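Local coordinates for protein Plm1 (Streptomyces sp. HK803, PDB 4HXY) that is the ketoreductase of the first phoslactomycin polyketide synthase module, needed for generating a cis-alkene, and probably uses NADPH to reduce a polyketide-chain ketone, at residues G6-T11 against D406-D411; L319-S324 against S358-P363; G362-G367 against L386-A391. One frame throughout, in Å; residues are numbered along the deposited sequence.

Interaction 1 of 3, residues G6-T11 against D406-D411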
loop_
_atom_site.group_PDB
_atom_site.type_symbol
_atom_site.label_atom_id
_atom_site.label_comp_id
_atom_site.label_asym_id
_atom_site.label_seq_id
_atom_site.Cartn_x
_atom_site.Cartn_y
_atom_site.Cartn_z
ATOM N N GLY A 6 -4.396 16.226 -8.315
ATOM C CA GLY A 6 -2.994 16.116 -7.934
ATOM C C GLY A 6 -2.423 14.754 -8.289
ATOM O O GLY A 6 -3.064 13.717 -8.030
ATOM N N TRP A 7 -1.226 14.770 -8.881
ATOM C CA TRP A 7 -0.462 13.566 -9.217
ATOM C C TRP A 7 0.835 13.611 -8.444
ATOM O O TRP A 7 1.559 14.619 -8.466
ATOM C CB TRP A 7 -0.166 13.474 -10.703
ATOM C CG TRP A 7 -1.339 13.085 -11.503
ATOM C CD1 TRP A 7 -2.422 13.861 -11.807
ATOM C CD2 TRP A 7 -1.563 11.822 -12.135
ATOM N NE1 TRP A 7 -3.312 13.147 -12.593
ATOM C CE2 TRP A 7 -2.808 11.896 -12.799
ATOM C CE3 TRP A 7 -0.838 10.645 -12.210
ATOM C CZ2 TRP A 7 -3.320 10.828 -13.534
ATOM C CZ3 TRP A 7 -1.364 9.573 -12.914
ATOM C CH2 TRP A 7 -2.591 9.679 -13.566
ATOM N N PHE A 8 1.112 12.530 -7.722
ATOM C CA PHE A 8 2.301 12.455 -6.901
ATOM C C PHE A 8 2.965 11.097 -7.042
ATOM O O PHE A 8 2.379 10.152 -7.583
ATOM C CB PHE A 8 1.966 12.725 -5.414
ATOM C CG PHE A 8 1.011 13.859 -5.206
ATOM C CD1 PHE A 8 -0.352 13.638 -5.169
ATOM C CD2 PHE A 8 1.484 15.146 -5.061
ATOM C CE1 PHE A 8 -1.239 14.690 -4.968
ATOM C CE2 PHE A 8 0.615 16.212 -4.870
ATOM C CZ PHE A 8 -0.757 15.982 -4.823
ATOM N N SER A 9 4.213 11.033 -6.580
ATOM C CA SER A 9 4.984 9.800 -6.570
ATOM C C SER A 9 5.933 9.777 -5.378
ATOM O O SER A 9 6.424 10.807 -4.965
ATOM C CB SER A 9 5.813 9.689 -7.842
ATOM O OG SER A 9 6.414 8.408 -7.934
ATOM N N GLU A 10 6.213 8.583 -4.886
ATOM C CA GLU A 10 7.348 8.345 -4.020
ATOM C C GLU A 10 8.649 8.652 -4.759
ATOM O O GLU A 10 8.791 8.360 -5.959
ATOM C CB GLU A 10 7.353 6.877 -3.580
ATOM C CG GLU A 10 8.461 6.521 -2.630
ATOM C CD GLU A 10 8.643 5.019 -2.471
ATOM O OE1 GLU A 10 8.232 4.488 -1.429
ATOM O OE2 GLU A 10 9.202 4.373 -3.388
ATOM N N THR A 11 9.605 9.255 -4.061
ATOM C CA THR A 11 10.965 9.370 -4.558
ATOM C C THR A 11 11.916 9.286 -3.355
ATOM O O THR A 11 11.467 9.192 -2.213
ATOM C CB THR A 11 11.170 10.669 -5.383
ATOM O OG1 THR A 11 12.433 10.613 -6.055
ATOM C CG2 THR A 11 11.124 11.900 -4.475
ATOM N N ASP A 406 3.980 4.035 -10.388
ATOM C CA ASP A 406 2.819 3.809 -9.557
ATOM C C ASP A 406 2.457 5.199 -9.034
ATOM O O ASP A 406 3.106 5.759 -8.185
ATOM C CB ASP A 406 3.031 2.800 -8.445
ATOM C CG ASP A 406 2.817 1.336 -8.890
ATOM O OD1 ASP A 406 2.267 1.040 -9.997
ATOM O OD2 ASP A 406 3.219 0.479 -8.072
ATOM N N PRO A 407 1.387 5.732 -9.576
ATOM C CA PRO A 407 0.934 7.067 -9.241
ATOM C C PRO A 407 0.073 7.156 -7.995
ATOM O O PRO A 407 -0.630 6.240 -7.651
ATOM C CB PRO A 407 0.105 7.438 -10.465
ATOM C CG PRO A 407 -0.499 6.149 -10.844
ATOM C CD PRO A 407 0.568 5.139 -10.643
ATOM N N VAL A 408 0.170 8.309 -7.353
ATOM C CA VAL A 408 -0.694 8.698 -6.242
ATOM C C VAL A 408 -1.564 9.817 -6.814
ATOM O O VAL A 408 -1.023 10.795 -7.336
ATOM C CB VAL A 408 0.142 9.224 -5.055
ATOM C CG1 VAL A 408 -0.752 9.504 -3.836
ATOM C CG2 VAL A 408 1.228 8.227 -4.676
ATOM N N VAL A 409 -2.885 9.661 -6.745
ATOM C CA VAL A 409 -3.832 10.605 -7.368
ATOM C C VAL A 409 -4.847 11.068 -6.338
ATOM O O VAL A 409 -5.647 10.274 -5.844
ATOM C CB VAL A 409 -4.544 9.953 -8.564
ATOM C CG1 VAL A 409 -5.578 10.920 -9.177
ATOM C CG2 VAL A 409 -3.518 9.472 -9.618
ATOM N N ALA A 410 -4.799 12.354 -5.984
ATOM C CA ALA A 410 -5.616 12.879 -4.884
ATOM C C ALA A 410 -5.764 14.386 -5.028
ATOM O O ALA A 410 -4.904 15.028 -5.623
ATOM C CB ALA A 410 -4.971 12.529 -3.522
ATOM N N ASP A 411 -6.844 14.937 -4.484
ATOM C CA ASP A 411 -7.034 16.392 -4.424
ATOM C C ASP A 411 -6.630 16.868 -3.020
ATOM O O ASP A 411 -7.434 16.769 -2.079
ATOM C CB ASP A 411 -8.509 16.697 -4.696
ATOM C CG ASP A 411 -8.810 18.180 -4.796
ATOM O OD1 ASP A 411 -7.919 18.991 -4.472
ATOM O OD2 ASP A 411 -9.955 18.524 -5.194
HETATM O O HOH W 1 5.866 6.797 -10.124
HETATM O O HOH W 2 4.843 6.268 -5.807
#
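An antiparallel strand pairing joins Gly-6, Trp-7 and Phe-8, near the N-terminus, to Ala-410, Val-409 and Val-408 on the late strand 408-411. Gly-6/Ala-410 and Phe-8/Val-408 are hydrogen-bonded pairs. In the second, Phe-8 N donates to Val-408 O at 2.8 Å, and Val-408 N to Phe-8 O at 2.9 Å. At the first pair Ala-410 N reaches Gly-6 O at 3.0 Å, while the bond from Gly-6 N is weak. Trp-7 and Val-409 share one face of the sheet and lie alongside each other, with Val-409 CG2 standing over the indole, 3.8 Å from the centroid of its six-membered ring and 5° off the normal. Trp-7 CG is anti to the carbonyl carbon (chi1 -75°), which carries the indole to Val-409 and Pro-407, whose CB is 3.6 Å from Trp-7 CZ3. Ala-394 and Gln-397 of helix 388-400 also touch this tryptophan. Beyond the last pair a water links Glu-10 N to Asp-406 O, and Asp-406 OD1 forms a salt bridge with Arg-350 and accepts from Ser-358 N. Strand 6-14 thus joins the antiparallel strand 167-175 to the parallel, NADPH-binding Rossmann sheet, consistent with the two-subdomain build of modular ketoreductases.

Interaction 2 of 3, residues L319-S324 against S358-P363. With NDP (NADPH dihydro-nicotinamide-adenine-dinucleotide phosphate), chain C.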
loop_
_atom_site.group_PDB
_atom_site.type_symbol
_atom_site.label_atom_id
_atom_site.label_comp_id
_atom_site.label_asym_id
_atom_site.label_seq_id
_atom_site.Cartn_x
_atom_site.Cartn_y
_atom_site.Cartn_z
ATOM N N LEU A 319 -4.636 -2.230 -10.006
ATOM C CA LEU A 319 -4.907 -2.317 -8.558
ATOM C C LEU A 319 -5.373 -0.974 -7.985
ATOM O O LEU A 319 -4.755 0.050 -8.224
ATOM C CB LEU A 319 -3.645 -2.801 -7.840
ATOM C CG LEU A 319 -3.073 -4.123 -8.363
ATOM C CD1 LEU A 319 -1.766 -4.493 -7.645
ATOM C CD2 LEU A 319 -4.068 -5.254 -8.248
ATOM N N PHE A 320 -6.491 -0.982 -7.257
ATOM C CA PHE A 320 -6.967 0.218 -6.584
ATOM C C PHE A 320 -6.399 0.274 -5.174
ATOM O O PHE A 320 -6.855 -0.431 -4.258
ATOM C CB PHE A 320 -8.485 0.249 -6.573
ATOM C CG PHE A 320 -9.095 0.878 -7.794
ATOM C CD1 PHE A 320 -8.472 0.845 -9.028
ATOM C CD2 PHE A 320 -10.291 1.561 -7.678
ATOM C CE1 PHE A 320 -9.036 1.464 -10.145
ATOM C CE2 PHE A 320 -10.865 2.198 -8.784
ATOM C CZ PHE A 320 -10.246 2.132 -10.023
ATOM N N SER A 321 -5.358 1.087 -5.030
ATOM C CA SER A 321 -4.720 1.319 -3.774
ATOM C C SER A 321 -5.214 2.636 -3.159
ATOM O O SER A 321 -6.215 3.188 -3.600
ATOM C CB SER A 321 -3.200 1.288 -3.981
ATOM O OG SER A 321 -2.508 1.379 -2.758
ATOM N N SER A 322 -4.510 3.133 -2.157
ATOM C CA SER A 322 -4.961 4.285 -1.372
ATOM C C SER A 322 -3.778 5.090 -0.878
ATOM O O SER A 322 -2.713 4.513 -0.613
ATOM C CB SER A 322 -5.742 3.826 -0.142
ATOM O OG SER A 322 -6.065 4.938 0.696
ATOM N N ILE A 323 -3.991 6.401 -0.721
ATOM C CA ILE A 323 -3.054 7.275 0.035
ATOM C C ILE A 323 -2.708 6.701 1.416
ATOM O O ILE A 323 -1.647 6.968 1.957
ATOM C CB ILE A 323 -3.596 8.704 0.160
ATOM C CG1 ILE A 323 -5.025 8.712 0.719
ATOM C CG2 ILE A 323 -3.510 9.384 -1.219
ATOM C CD1 ILE A 323 -5.535 10.088 1.139
ATOM N N SER A 324 -3.587 5.886 1.977
ATOM C CA SER A 324 -3.312 5.268 3.285
ATOM C C SER A 324 -2.017 4.479 3.274
ATOM O O SER A 324 -1.248 4.499 4.238
ATOM C CB SER A 324 -4.470 4.368 3.713
ATOM O OG SER A 324 -4.249 3.883 5.018
ATOM N N SER A 358 -0.672 0.188 -9.982
ATOM C CA SER A 358 -1.384 0.390 -8.732
ATOM C C SER A 358 -1.599 1.870 -8.560
ATOM O O SER A 358 -0.628 2.630 -8.475
ATOM C CB SER A 358 -0.585 -0.158 -7.563
ATOM O OG SER A 358 -1.314 -0.046 -6.344
ATOM N N VAL A 359 -2.848 2.305 -8.524
ATOM C CA VAL A 359 -3.121 3.735 -8.337
ATOM C C VAL A 359 -3.488 3.938 -6.877
ATOM O O VAL A 359 -4.471 3.358 -6.407
ATOM C CB VAL A 359 -4.278 4.243 -9.222
ATOM C CG1 VAL A 359 -4.530 5.723 -8.993
ATOM C CG2 VAL A 359 -3.976 4.024 -10.714
ATOM N N ALA A 360 -2.708 4.774 -6.186
ATOM C CA ALA A 360 -2.963 5.094 -4.775
ATOM C C ALA A 360 -3.897 6.302 -4.747
ATOM O O ALA A 360 -3.478 7.448 -4.829
ATOM C CB ALA A 360 -1.660 5.350 -4.059
ATOM N N TRP A 361 -5.189 6.021 -4.688
ATOM C CA TRP A 361 -6.205 7.048 -4.689
ATOM C C TRP A 361 -6.382 7.788 -3.345
ATOM O O TRP A 361 -6.416 7.179 -2.256
ATOM C CB TRP A 361 -7.549 6.409 -4.984
ATOM C CG TRP A 361 -7.642 5.719 -6.295
ATOM C CD1 TRP A 361 -7.743 4.378 -6.513
ATOM C CD2 TRP A 361 -7.771 6.343 -7.566
ATOM N NE1 TRP A 361 -7.873 4.130 -7.848
ATOM C CE2 TRP A 361 -7.894 5.323 -8.518
ATOM C CE3 TRP A 361 -7.745 7.657 -7.988
ATOM C CZ2 TRP A 361 -8.011 5.589 -9.884
ATOM C CZ3 TRP A 361 -7.887 7.932 -9.327
ATOM C CH2 TRP A 361 -8.000 6.899 -10.269
ATOM N N GLY A 362 -6.565 9.095 -3.451
ATOM C CA GLY A 362 -7.294 9.825 -2.423
ATOM C C GLY A 362 -8.770 9.489 -2.423
ATOM O O GLY A 362 -9.239 8.664 -3.204
ATOM N N PRO A 363 -9.535 10.141 -1.540
ATOM C CA PRO A 363 -10.943 9.855 -1.434
ATOM C C PRO A 363 -11.655 10.195 -2.728
ATOM O O PRO A 363 -11.270 11.143 -3.426
ATOM C CB PRO A 363 -11.406 10.758 -0.288
ATOM C CG PRO A 363 -10.371 11.835 -0.202
ATOM C CD PRO A 363 -9.094 11.170 -0.582
HETATM P PA NDP C . -16.974 -0.630 -1.427
HETATM O O1A NDP C . -18.178 0.045 -1.994
HETATM O O2A NDP C . -17.063 -1.205 -0.045
HETATM O O5B NDP C . -16.511 -1.790 -2.423
HETATM C C5B NDP C . -15.692 -2.843 -1.957
HETATM C C4B NDP C . -16.078 -4.094 -2.691
HETATM O O4B NDP C . -15.247 -5.168 -2.298
HETATM C C3B NDP C . -17.489 -4.544 -2.395
HETATM O O3B NDP C . -18.132 -4.809 -3.658
HETATM C C2B NDP C . -17.342 -5.817 -1.593
HETATM O O2B NDP C . -18.489 -6.581 -1.905
HETATM C C1B NDP C . -16.025 -6.338 -2.160
HETATM N N9A NDP C . -15.327 -7.342 -1.367
HETATM C C8A NDP C . -14.874 -7.244 -0.069
HETATM N N7A NDP C . -14.302 -8.415 0.283
HETATM C C5A NDP C . -14.360 -9.263 -0.795
HETATM C C6A NDP C . -13.929 -10.561 -1.018
HETATM N N6A NDP C . -13.302 -11.308 -0.116
HETATM N N1A NDP C . -14.180 -11.126 -2.256
HETATM C C2A NDP C . -14.809 -10.401 -3.260
HETATM N N3A NDP C . -15.245 -9.118 -3.050
HETATM C C4A NDP C . -15.005 -8.572 -1.828
HETATM O O3 NDP C . -15.706 0.362 -1.420
HETATM P PN NDP C . -15.244 1.377 -2.546
HETATM O O1N NDP C . -15.180 2.710 -1.906
HETATM O O2N NDP C . -15.970 1.235 -3.823
HETATM O O5D NDP C . -13.697 1.018 -2.732
HETATM C C5D NDP C . -13.275 -0.015 -3.582
HETATM C C4D NDP C . -11.756 -0.058 -3.563
HETATM O O4D NDP C . -11.218 1.238 -3.760
HETATM C C3D NDP C . -11.218 -0.541 -2.237
HETATM O O3D NDP C . -10.230 -1.502 -2.462
HETATM C C2D NDP C . -10.602 0.685 -1.594
HETATM O O2D NDP C . -9.529 0.381 -0.727
HETATM C C1D NDP C . -10.219 1.516 -2.801
HETATM N N1N NDP C . -10.228 2.954 -2.504
HETATM C C2N NDP C . -11.403 3.622 -2.310
HETATM C C3N NDP C . -11.441 4.946 -1.871
HETATM C C7N NDP C . -12.714 5.689 -1.736
HETATM O O7N NDP C . -12.594 7.042 -1.509
HETATM N N7N NDP C . -13.922 5.147 -1.772
HETATM C C4N NDP C . -10.165 5.741 -1.928
HETATM C C5N NDP C . -8.940 4.921 -2.163
HETATM C C6N NDP C . -9.018 3.580 -2.461
HETATM P P2B NDP C . -18.954 -7.856 -1.058
HETATM O O1X NDP C . -20.296 -8.226 -1.647
HETATM O O2X NDP C . -19.066 -7.507 0.432
HETATM O O3X NDP C . -17.964 -8.940 -1.183
#
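Strands 319-322 and 358-361 run parallel at 34°, pairing Leu-319 with Ser-358 through Ser-322 with Trp-361, and four backbone bonds tie the segments, from Val-359 N to Leu-319 O at one end to Ile-323 N to Trp-361 O at the other. These are neighbouring parallel strands of the Rossmann fold, and their C-terminal ends form part of the wall against the nicotinamide of NADPH. Phe-320 and Trp-361 make a T-shaped pair: the indole brings its NE1 edge over the centre of the phenyl ring, 3.5 Å from Phe-320 CG, with the planes at 64°. Val-359 CG1, from the same strand as Trp-361, covers one indole face, and Phe-320 meets the indole at its edge. Phe-320 also has the ribose oxygen NDP O4D at its ring edge and touches Met-395 of helix 388-400. A serine in place of Phe-320 would probably leave the NE1 edge of Trp-361 without its aromatic face and open a gap beside the ribose. On the other face of the sheet, Ser-358 OG packs 3.3 Å from Ser-321 CB, and both hydroxyls are hydrogen-bonded to Asp-343 OD1, which satisfies these buried groups. Ile-323 sets CG1 between backbone N and carbonyl carbon (chi1 52°), which brings CD1 to within 4.1 Å of Pro-363 CD, the side chains meeting at about a right angle. Backbone oxygens line the nicotinamide: Ser-321 O is 3.1 Å from NDP C6N, and Gly-362 O is 3.3 Å from NDP C4N, the hydride-carrying carbon. Where strand 319-322 gives way to a helix, Ser-322 OG accepts a nearly straight capping bond from Ser-324 N at 2.9 Å.

Interaction 3 of 3, residues G362-G367 against L386-A391; sequences GPWAGG and LLVPAA. With NDP (NADPH dihydro-nicotinamide-adenine-dinucleotide phosphate), chain C.
The nicotinamide end of the NADPH pocket is bordered by the loop 362-367, and here that loop is pinned through Trp-364 and Ala-365 to Leu-386 and the start of helix 388-400. Two backbone bonds enclose Trp-364: Leu-386 N gives to Pro-363 O, and Ala-365 N gives to Leu-386 O, both 2.8 Å and nearly straight at 170° and 171°. Between them, Trp-364 N donates to the cofactor carboxamide oxygen NDP O7N at 2.8 Å. The peptide that holds the carboxamide is therefore itself positioned by Leu-386, a second-shell residue. The indole carries much of the side-chain packing. Ala-391 CB comes down over one face as a CH-pi contact, 3.4 Å from the centroid of the six-membered ring of Trp-364 and offset toward its rim. Trp-364 CG sits beside the backbone N (chi1 -75°), which swings the indole beneath Ala-391 CB. Gly-362 O meets the edge of the indole in its plane. Leu-386 CD1 and Val-388 CG2 reach the ring more loosely, both at 4.4 Å, from Trp-364 CD1 and CE3 respectively. Farther along, Val-388 CG2 packs 3.5 Å from Ala-365 O, while Ala-365 CB rests against Leu-386 O. Past Ala-365 the chain turns at Gly-366, whose phi is positive. Leu-387 is the N-cap of the helix, its O accepting from Ala-391 N in the first turn. Helix 198-210 approaches the tryptophan through Leu-199 and His-202, and Trp-361, at the end of strand 357-361, meets it edge-to-face; the loop is thus held among two helices and the Rossmann sheet.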
loop_
_atom_site.group_PDB
_atom_site.type_symbol
_atom_site.label_atom_id
_atom_site.label_comp_id
_atom_site.label_asym_id
_atom_site.label_seq_id
_atom_site.Cartn_x
_atom_site.Cartn_y
_atom_site.Cartn_z
ATOM N N GLY A 362 -6.565 9.095 -3.451
ATOM C CA GLY A 362 -7.294 9.825 -2.423
ATOM C C GLY A 362 -8.770 9.489 -2.423
ATOM O O GLY A 362 -9.239 8.664 -3.204
ATOM N N PRO A 363 -9.535 10.141 -1.540
ATOM C CA PRO A 363 -10.943 9.855 -1.434
ATOM C C PRO A 363 -11.655 10.195 -2.728
ATOM O O PRO A 363 -11.270 11.143 -3.426
ATOM C CB PRO A 363 -11.406 10.758 -0.288
ATOM C CG PRO A 363 -10.371 11.835 -0.202
ATOM C CD PRO A 363 -9.094 11.170 -0.582
ATOM N N TRP A 364 -12.666 9.394 -3.053
ATOM C CA TRP A 364 -13.575 9.682 -4.161
ATOM C C TRP A 364 -14.916 10.170 -3.653
ATOM O O TRP A 364 -15.404 9.732 -2.615
ATOM C CB TRP A 364 -13.899 8.399 -4.912
ATOM C CG TRP A 364 -12.831 7.827 -5.813
ATOM C CD1 TRP A 364 -11.497 7.636 -5.530
ATOM C CD2 TRP A 364 -13.052 7.268 -7.107
ATOM N NE1 TRP A 364 -10.879 7.016 -6.596
ATOM C CE2 TRP A 364 -11.813 6.769 -7.571
ATOM C CE3 TRP A 364 -14.173 7.157 -7.929
ATOM C CZ2 TRP A 364 -11.670 6.182 -8.822
ATOM C CZ3 TRP A 364 -14.033 6.538 -9.173
ATOM C CH2 TRP A 364 -12.786 6.063 -9.605
ATOM N N ALA A 365 -15.531 11.046 -4.424
ATOM C CA ALA A 365 -16.931 11.421 -4.219
ATOM C C ALA A 365 -17.808 10.295 -4.755
ATOM O O ALA A 365 -17.327 9.416 -5.471
ATOM C CB ALA A 365 -17.222 12.716 -4.983
ATOM N N GLY A 366 -19.095 10.319 -4.418
ATOM C CA GLY A 366 -20.094 9.509 -5.157
ATOM C C GLY A 366 -20.414 8.107 -4.668
ATOM O O GLY A 366 -20.957 7.278 -5.432
ATOM N N GLY A 367 -20.085 7.821 -3.412
ATOM C CA GLY A 367 -20.471 6.547 -2.785
ATOM C C GLY A 367 -19.326 5.568 -2.634
ATOM O O GLY A 367 -18.245 5.767 -3.186
ATOM N N LEU A 386 -12.382 13.307 -4.889
ATOM C CA LEU A 386 -12.258 13.493 -6.337
ATOM C C LEU A 386 -13.635 13.317 -6.930
ATOM O O LEU A 386 -14.339 12.386 -6.562
ATOM C CB LEU A 386 -11.359 12.419 -6.935
ATOM C CG LEU A 386 -9.886 12.492 -6.572
ATOM C CD1 LEU A 386 -9.182 11.136 -6.863
ATOM C CD2 LEU A 386 -9.228 13.662 -7.306
ATOM N N LEU A 387 -14.009 14.185 -7.857
ATOM C CA LEU A 387 -15.247 13.970 -8.604
ATOM C C LEU A 387 -15.077 12.770 -9.536
ATOM O O LEU A 387 -13.984 12.494 -10.025
ATOM C CB LEU A 387 -15.635 15.242 -9.358
ATOM C CG LEU A 387 -15.747 16.490 -8.479
ATOM C CD1 LEU A 387 -16.327 17.636 -9.296
ATOM C CD2 LEU A 387 -16.579 16.192 -7.253
ATOM N N VAL A 388 -16.150 12.017 -9.732
ATOM C CA VAL A 388 -16.067 10.772 -10.469
ATOM C C VAL A 388 -15.509 10.933 -11.895
ATOM O O VAL A 388 -14.657 10.156 -12.306
ATOM C CB VAL A 388 -17.404 10.006 -10.432
ATOM C CG1 VAL A 388 -17.316 8.822 -11.371
ATOM C CG2 VAL A 388 -17.717 9.554 -8.992
ATOM N N PRO A 389 -15.953 11.959 -12.651
ATOM C CA PRO A 389 -15.346 12.103 -13.974
ATOM C C PRO A 389 -13.828 12.317 -13.934
ATOM O O PRO A 389 -13.081 11.755 -14.760
ATOM C CB PRO A 389 -16.045 13.349 -14.546
ATOM C CG PRO A 389 -17.351 13.446 -13.759
ATOM C CD PRO A 389 -16.991 12.977 -12.393
ATOM N N ALA A 390 -13.380 13.132 -12.984
ATOM C CA ALA A 390 -11.956 13.421 -12.829
ATOM C C ALA A 390 -11.190 12.160 -12.441
ATOM O O ALA A 390 -10.075 11.920 -12.928
ATOM C CB ALA A 390 -11.744 14.502 -11.786
ATOM N N ALA A 391 -11.762 11.366 -11.539
ATOM C CA ALA A 391 -11.103 10.153 -11.090
ATOM C C ALA A 391 -10.968 9.140 -12.222
ATOM O O ALA A 391 -9.924 8.517 -12.423
ATOM C CB ALA A 391 -11.866 9.541 -9.920
HETATM P PA NDP C . -16.974 -0.630 -1.427
HETATM O O1A NDP C . -18.178 0.045 -1.994
HETATM O O2A NDP C . -17.063 -1.205 -0.045
HETATM O O5B NDP C . -16.511 -1.790 -2.423
HETATM C C5B NDP C . -15.692 -2.843 -1.957
HETATM C C4B NDP C . -16.078 -4.094 -2.691
HETATM O O4B NDP C . -15.247 -5.168 -2.298
HETATM C C3B NDP C . -17.489 -4.544 -2.395
HETATM O O3B NDP C . -18.132 -4.809 -3.658
HETATM C C2B NDP C . -17.342 -5.817 -1.593
HETATM O O2B NDP C . -18.489 -6.581 -1.905
HETATM C C1B NDP C . -16.025 -6.338 -2.160
HETATM N N9A NDP C . -15.327 -7.342 -1.367
HETATM C C8A NDP C . -14.874 -7.244 -0.069
HETATM N N7A NDP C . -14.302 -8.415 0.283
HETATM C C5A NDP C . -14.360 -9.263 -0.795
HETATM C C6A NDP C . -13.929 -10.561 -1.018
HETATM N N6A NDP C . -13.302 -11.308 -0.116
HETATM N N1A NDP C . -14.180 -11.126 -2.256
HETATM C C2A NDP C . -14.809 -10.401 -3.260
HETATM N N3A NDP C . -15.245 -9.118 -3.050
HETATM C C4A NDP C . -15.005 -8.572 -1.828
HETATM O O3 NDP C . -15.706 0.362 -1.420
HETATM P PN NDP C . -15.244 1.377 -2.546
HETATM O O1N NDP C . -15.180 2.710 -1.906
HETATM O O2N NDP C . -15.970 1.235 -3.823
HETATM O O5D NDP C . -13.697 1.018 -2.732
HETATM C C5D NDP C . -13.275 -0.015 -3.582
HETATM C C4D NDP C . -11.756 -0.058 -3.563
HETATM O O4D NDP C . -11.218 1.238 -3.760
HETATM C C3D NDP C . -11.218 -0.541 -2.237
HETATM O O3D NDP C . -10.230 -1.502 -2.462
HETATM C C2D NDP C . -10.602 0.685 -1.594
HETATM O O2D NDP C . -9.529 0.381 -0.727
HETATM C C1D NDP C . -10.219 1.516 -2.801
HETATM N N1N NDP C . -10.228 2.954 -2.504
HETATM C C2N NDP C . -11.403 3.622 -2.310
HETATM C C3N NDP C . -11.441 4.946 -1.871
HETATM C C7N NDP C . -12.714 5.689 -1.736
HETATM O O7N NDP C . -12.594 7.042 -1.509
HETATM N N7N NDP C . -13.922 5.147 -1.772
HETATM C C4N NDP C . -10.165 5.741 -1.928
HETATM C C5N NDP C . -8.940 4.921 -2.163
HETATM C C6N NDP C . -9.018 3.580 -2.461
HETATM P P2B NDP C . -18.954 -7.856 -1.058
HETATM O O1X NDP C . -20.296 -8.226 -1.647
HETATM O O2X NDP C . -19.066 -7.507 0.432
HETATM O O3X NDP C . -17.964 -8.940 -1.183
#

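In the fold
Interactions 2 and 3 both lie, along the chain, inside the long loop that interaction 1 closes, and they meet at Gly-362 and Pro-363, where strand 357-361 runs out into the cofactor loop. The centres of interactions 1 and 2 are about 9 Å apart, those of 2 and 3 about 12 Å, and those of 1 and 3 about 15 Å. Strand 408-412 lies beside 357-361 in the sheet, with Val-409 O probably bonded to Gly-362 N, and it follows helix 388-400, whose start forms one side of interaction 3. Contacts 2 and 3 both touch NADPH; strand 6-14 is separated from strand 357-361, whose end lines the nicotinamide pocket, by strand 408-412 alone.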